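Response regulator FixJ (Bradyrhizobium japonicum, PDB 5XSO) switches on transcription of nifA and fixK when activated by its sensor kinase FixL, as a response regulator with a receiver domain and a LuxR-type DNA-binding domain. Local coordinates at residues Lys14-Val19 against Gly40-Asp45; Gly60-Asp65 against Ser85-Leu90. All blocks are in the same frame, centred on the assembly; numbering follows the deposited sequence.

Contact 1 of 2, residues Lys14-Val19 against Gly40-Asp45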
loop_
_atom_site.group_PDB
_atom_site.type_symbol
_atom_site.label_atom_id
_atom_site.label_comp_id
_atom_site.label_asym_id
_atom_site.label_seq_id
_atom_site.Cartn_x
_atom_site.Cartn_y
_atom_site.Cartn_z
ATOM N N LYS A 14 -17.396 10.700 5.786
ATOM C CA LYS A 14 -17.363 9.241 5.799
ATOM C C LYS A 14 -16.114 8.686 5.124
ATOM O O LYS A 14 -15.975 7.465 4.994
ATOM C CB LYS A 14 -18.615 8.678 5.117
ATOM C CG LYS A 14 -19.893 8.953 5.914
ATOM C CD LYS A 14 -21.159 8.360 5.295
ATOM C CE LYS A 14 -20.924 7.017 4.658
ATOM N NZ LYS A 14 -21.888 6.794 3.535
ATOM N N GLY A 15 -15.219 9.547 4.680
ATOM C CA GLY A 15 -14.056 9.128 3.916
ATOM C C GLY A 15 -13.838 10.128 2.797
ATOM O O GLY A 15 -14.760 10.823 2.352
ATOM N N HIS A 16 -12.592 10.228 2.346
ATOM C CA HIS A 16 -12.236 11.116 1.248
ATOM C C HIS A 16 -12.042 10.316 -0.034
ATOM O O HIS A 16 -11.476 9.222 -0.008
ATOM C CB HIS A 16 -10.966 11.918 1.521
ATOM C CG HIS A 16 -10.913 13.175 0.722
ATOM N ND1 HIS A 16 -11.623 14.305 1.077
ATOM C CD2 HIS A 16 -10.329 13.453 -0.469
ATOM C CE1 HIS A 16 -11.436 15.244 0.162
ATOM N NE2 HIS A 16 -10.656 14.751 -0.787
ATOM N N ILE A 17 -12.525 10.858 -1.153
ATOM C CA ILE A 17 -12.478 10.164 -2.451
ATOM C C ILE A 17 -11.646 10.991 -3.415
ATOM O O ILE A 17 -11.860 12.203 -3.540
ATOM C CB ILE A 17 -13.884 9.933 -3.045
ATOM C CG1 ILE A 17 -14.893 9.391 -2.004
ATOM C CG2 ILE A 17 -13.804 8.982 -4.321
ATOM C CD1 ILE A 17 -14.403 8.096 -1.358
ATOM N N TYR A 18 -10.719 10.351 -4.121
ATOM C CA TYR A 18 -9.938 11.028 -5.147
ATOM C C TYR A 18 -10.479 10.539 -6.485
ATOM O O TYR A 18 -10.239 9.385 -6.869
ATOM C CB TYR A 18 -8.445 10.739 -4.991
ATOM C CG TYR A 18 -7.886 11.295 -3.703
ATOM C CD1 TYR A 18 -7.887 12.671 -3.469
ATOM C CD2 TYR A 18 -7.434 10.451 -2.695
ATOM C CE1 TYR A 18 -7.400 13.198 -2.283
ATOM C CE2 TYR A 18 -6.927 10.974 -1.469
ATOM C CZ TYR A 18 -6.932 12.344 -1.279
ATOM O OH TYR A 18 -6.485 12.894 -0.094
ATOM N N VAL A 19 -11.192 11.409 -7.197
ATOM C CA VAL A 19 -11.797 11.051 -8.490
ATOM C C VAL A 19 -10.838 11.419 -9.615
ATOM O O VAL A 19 -10.386 12.571 -9.701
ATOM C CB VAL A 19 -13.140 11.772 -8.681
ATOM C CG1 VAL A 19 -13.706 11.534 -10.103
ATOM C CG2 VAL A 19 -14.165 11.295 -7.617
ATOM N N GLY A 40 -16.063 13.249 1.475
ATOM C CA GLY A 40 -15.302 14.338 0.872
ATOM C C GLY A 40 -14.683 13.929 -0.469
ATOM O O GLY A 40 -14.381 12.753 -0.697
ATOM N N VAL A 41 -14.482 14.905 -1.362
ATOM C CA VAL A 41 -14.076 14.631 -2.752
ATOM C C VAL A 41 -13.016 15.628 -3.226
ATOM O O VAL A 41 -13.108 16.835 -2.965
ATOM C CB VAL A 41 -15.277 14.662 -3.719
ATOM C CG1 VAL A 41 -14.867 14.135 -5.097
ATOM C CG2 VAL A 41 -16.455 13.795 -3.199
ATOM N N THR A 42 -11.992 15.118 -3.914
ATOM C CA THR A 42 -11.022 15.931 -4.654
ATOM C C THR A 42 -10.944 15.355 -6.059
ATOM O O THR A 42 -10.901 14.136 -6.214
ATOM C CB THR A 42 -9.629 15.904 -4.011
ATOM O OG1 THR A 42 -9.702 16.398 -2.669
ATOM C CG2 THR A 42 -8.640 16.795 -4.802
ATOM N N LEU A 43 -10.957 16.198 -7.090
ATOM C CA LEU A 43 -11.117 15.669 -8.446
ATOM C C LEU A 43 -9.901 16.016 -9.285
ATOM O O LEU A 43 -9.306 17.084 -9.108
ATOM C CB LEU A 43 -12.381 16.235 -9.113
ATOM C CG LEU A 43 -13.599 15.753 -8.310
ATOM C CD1 LEU A 43 -14.035 16.835 -7.340
ATOM C CD2 LEU A 43 -14.783 15.227 -9.169
ATOM N N PHE A 44 -9.555 15.130 -10.210
ATOM C CA PHE A 44 -8.454 15.379 -11.129
ATOM C C PHE A 44 -8.919 15.076 -12.550
ATOM O O PHE A 44 -9.589 14.057 -12.785
ATOM C CB PHE A 44 -7.242 14.510 -10.753
ATOM C CG PHE A 44 -6.757 14.734 -9.360
ATOM C CD1 PHE A 44 -5.765 15.664 -9.112
ATOM C CD2 PHE A 44 -7.309 14.026 -8.296
ATOM C CE1 PHE A 44 -5.297 15.877 -7.819
ATOM C CE2 PHE A 44 -6.854 14.226 -7.014
ATOM C CZ PHE A 44 -5.850 15.151 -6.766
ATOM N N ASP A 45 -8.601 15.960 -13.490
ATOM C CA ASP A 45 -8.943 15.665 -14.874
ATOM C C ASP A 45 -7.721 15.218 -15.658
ATOM O O ASP A 45 -7.840 14.841 -16.829
ATOM C CB ASP A 45 -9.604 16.889 -15.520
ATOM C CG ASP A 45 -8.745 18.143 -15.430
ATOM O OD1 ASP A 45 -7.507 18.042 -15.548
ATOM O OD2 ASP A 45 -9.313 19.242 -15.259
#
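The imidazole of His-16 reaches across to the neighbouring strand, where NE2 meets Thr-42 OG1 at 2.7 Å in a hydrogen bond that either partner could donate. With CG swung anti to the backbone N (chi1 -156°), the ring lies over the start of strand 40-44, one face on the peptide: ND1 stands 3.4 Å from Gly-40 C. Glycine suits that position, because a CB there would collide with ND1. Without the imidazole, as with an alanine here, Thr-42 OG1 would probably lose this mate and the Gly-40 peptide its cover. Tyr-18, on the same face of the sheet, runs alongside Thr-42 and Phe-44. Thr-42 CB meets the edge of the tyrosine ring, 3.7 Å from CD1, and Phe-44 CE2 lies 4.0 Å from that same CD1; the tyrosine hydroxyl is hydrogen-bonded to Ser-58 O. On the other face Val-19 does the touching: CG2 meets Val-41 CG1 at 3.9 Å, while CB lies beside Leu-43 CD2. Branched aliphatic residues fill this face, and Val-19 and Val-41 also pack on Leu-30 and Leu-34 of helix 24-36. Five backbone hydrogen bonds join the parallel strands, the straightest from Thr-42 N to Ile-17 O (2.9 Å, 167°). The chemistry is thus divided: a polar pair and aromatic rings occupy one face, aliphatic packing the other, and the backbone bonding between them fixes the register of this outer strand.

Contact 2 of 2, residues Gly60-Asp65 against Ser85-Leu90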
loop_
_atom_site.group_PDB
_atom_site.type_symbol
_atom_site.label_atom_id
_atom_site.label_comp_id
_atom_site.label_asym_id
_atom_site.label_seq_id
_atom_site.Cartn_x
_atom_site.Cartn_y
_atom_site.Cartn_z
ATOM N N GLY A 60 -7.371 8.236 1.430
ATOM C CA GLY A 60 -8.702 8.189 0.857
ATOM C C GLY A 60 -8.755 7.126 -0.216
ATOM O O GLY A 60 -7.781 6.419 -0.482
ATOM N N CYS A 61 -9.911 7.014 -0.833
ATOM C CA CYS A 61 -10.149 5.988 -1.840
ATOM C C CYS A 61 -10.046 6.632 -3.220
ATOM O O CYS A 61 -10.650 7.687 -3.460
ATOM C CB CYS A 61 -11.530 5.349 -1.652
ATOM S SG CYS A 61 -11.928 4.010 -2.807
ATOM N N VAL A 62 -9.318 5.995 -4.125
ATOM C CA VAL A 62 -9.216 6.478 -5.503
ATOM C C VAL A 62 -10.294 5.814 -6.354
ATOM O O VAL A 62 -10.489 4.587 -6.295
ATOM C CB VAL A 62 -7.809 6.213 -6.071
ATOM C CG1 VAL A 62 -7.729 6.670 -7.525
ATOM C CG2 VAL A 62 -6.737 6.866 -5.202
ATOM N N VAL A 63 -11.013 6.617 -7.147
ATOM C CA VAL A 63 -11.989 6.107 -8.107
ATOM C C VAL A 63 -11.586 6.654 -9.475
ATOM O O VAL A 63 -11.666 7.870 -9.697
ATOM C CB VAL A 63 -13.422 6.521 -7.739
ATOM C CG1 VAL A 63 -14.400 6.072 -8.819
ATOM C CG2 VAL A 63 -13.827 5.943 -6.357
ATOM N N SER A 64 -11.077 5.781 -10.375
ATOM C CA SER A 64 -10.428 6.260 -11.585
ATOM C C SER A 64 -10.994 5.560 -12.813
ATOM O O SER A 64 -11.313 4.358 -12.776
ATOM C CB SER A 64 -8.915 6.019 -11.520
ATOM O OG SER A 64 -8.236 6.362 -12.731
ATOM N N ASP A 65 -11.191 6.340 -13.871
ATOM C CA ASP A 65 -11.417 5.774 -15.203
ATOM C C ASP A 65 -10.265 4.880 -15.647
ATOM O O ASP A 65 -9.088 5.201 -15.455
ATOM C CB ASP A 65 -11.634 6.904 -16.218
ATOM C CG ASP A 65 -12.115 6.376 -17.578
ATOM O OD1 ASP A 65 -11.252 6.213 -18.466
ATOM O OD2 ASP A 65 -13.306 6.133 -17.734
ATOM N N SER A 85 1.674 3.454 -2.012
ATOM C CA SER A 85 0.453 4.093 -1.529
ATOM C C SER A 85 -0.455 3.085 -0.844
ATOM O O SER A 85 -0.766 2.044 -1.424
ATOM C CB SER A 85 -0.313 4.747 -2.677
ATOM O OG SER A 85 -1.342 5.596 -2.173
ATOM N N PRO A 86 -0.959 3.381 0.351
ATOM C CA PRO A 86 -1.994 2.542 0.959
ATOM C C PRO A 86 -3.412 2.851 0.478
ATOM O O PRO A 86 -4.363 2.217 0.952
ATOM C CB PRO A 86 -1.840 2.862 2.452
ATOM C CG PRO A 86 -1.398 4.289 2.456
ATOM C CD PRO A 86 -0.634 4.557 1.178
ATOM N N PHE A 87 -3.596 3.757 -0.453
ATOM C CA PHE A 87 -4.966 4.119 -0.876
ATOM C C PHE A 87 -5.598 2.970 -1.655
ATOM O O PHE A 87 -5.009 2.496 -2.626
ATOM C CB PHE A 87 -4.951 5.332 -1.791
ATOM C CG PHE A 87 -4.459 6.607 -1.175
ATOM C CD1 PHE A 87 -4.518 7.780 -1.926
ATOM C CD2 PHE A 87 -3.929 6.668 0.113
ATOM C CE1 PHE A 87 -4.040 9.004 -1.394
ATOM C CE2 PHE A 87 -3.475 7.870 0.640
ATOM C CZ PHE A 87 -3.528 9.037 -0.112
ATOM N N PRO A 88 -6.810 2.536 -1.323
ATOM C CA PRO A 88 -7.485 1.573 -2.202
ATOM C C PRO A 88 -7.899 2.246 -3.508
ATOM O O PRO A 88 -8.234 3.446 -3.546
ATOM C CB PRO A 88 -8.718 1.142 -1.385
ATOM C CG PRO A 88 -9.026 2.332 -0.496
ATOM C CD PRO A 88 -7.668 2.986 -0.204
ATOM N N ILE A 89 -7.901 1.466 -4.589
ATOM C CA ILE A 89 -8.269 1.993 -5.899
ATOM C C ILE A 89 -9.435 1.194 -6.502
ATOM O O ILE A 89 -9.364 -0.041 -6.619
ATOM C CB ILE A 89 -7.071 1.987 -6.867
ATOM C CG1 ILE A 89 -5.906 2.794 -6.272
ATOM C CG2 ILE A 89 -7.541 2.567 -8.227
ATOM C CD1 ILE A 89 -4.533 2.437 -6.885
ATOM N N LEU A 90 -10.488 1.905 -6.921
ATOM C CA LEU A 90 -11.577 1.326 -7.701
ATOM C C LEU A 90 -11.504 1.846 -9.141
ATOM O O LEU A 90 -11.225 3.036 -9.369
ATOM C CB LEU A 90 -12.952 1.722 -7.109
ATOM C CG LEU A 90 -13.090 1.475 -5.608
ATOM C CD1 LEU A 90 -14.484 1.946 -5.152
ATOM C CD2 LEU A 90 -12.907 -0.068 -5.337
#
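Val-62 bonds through both its backbone polar atoms to segment 85-90: its N donates to Pro-88 O at 2.8 Å, and its O accepts Leu-90 N at 2.8 Å in an almost straight bond (176°). Ser-64 N then donates to Leu-90 O, completing the parallel pairing. Before the pairing begins, Phe-87 folds back over Gly-60. Its CG stands anti to its own carbonyl carbon (chi1 -64°), which brings the ring face over Gly-60 N, 3.9 Å from the ring plane, while Ser-85 OG lies over the opposite face. Gly-60 O, with Phe-87 CB only 3.3 Å away, is buried without a hydrogen-bonding partner: Pro-88 has no N-H to offer it, and its ring CD lies against that oxygen instead, which fits the pairing beginning only beyond it. Val-62 CG2 comes to the edge of the Phe-87 ring, the two side chains crossing at about a right angle, and Val-62 CB lies 3.9 Å from Ile-89 CG1. On the other face Cys-61 SG, small and apolar enough for a closed interior, nestles 4.0 Å from Leu-90 CG. Asp-65, with Asp-21, Asp-22 and Arg-67, probably forms the magnesium site. Strand 16-20 flanks strand 61-65 along its other edge, while Ile-89 packs on helix 73-82 over one face of the sheet and Pro-88 and Leu-90 on helix 119-138 over the other.

In the fold
From the N terminus, strand 16-20 leads through helix 24-36 to strand 40-44, and contact 1 closes this first beta-alpha-beta unit. The chain continues through helix 47-53 to strand 61-65, then by helix 73-82 to strand 89-93, where contact 2 closes another such unit. The two follow in series, neither nested nor crossed, yet they adjoin in space: Tyr-18 and Cys-61 probably share a backbone hydrogen bond, and Tyr-18 also packs on Phe-87. This bonding of strand 16-20 to 61-65 joins the two strand pairs into four adjacent strands of the five-stranded CheY-like sheet (order 2-1-3-4-5), whose last strand is 111-114.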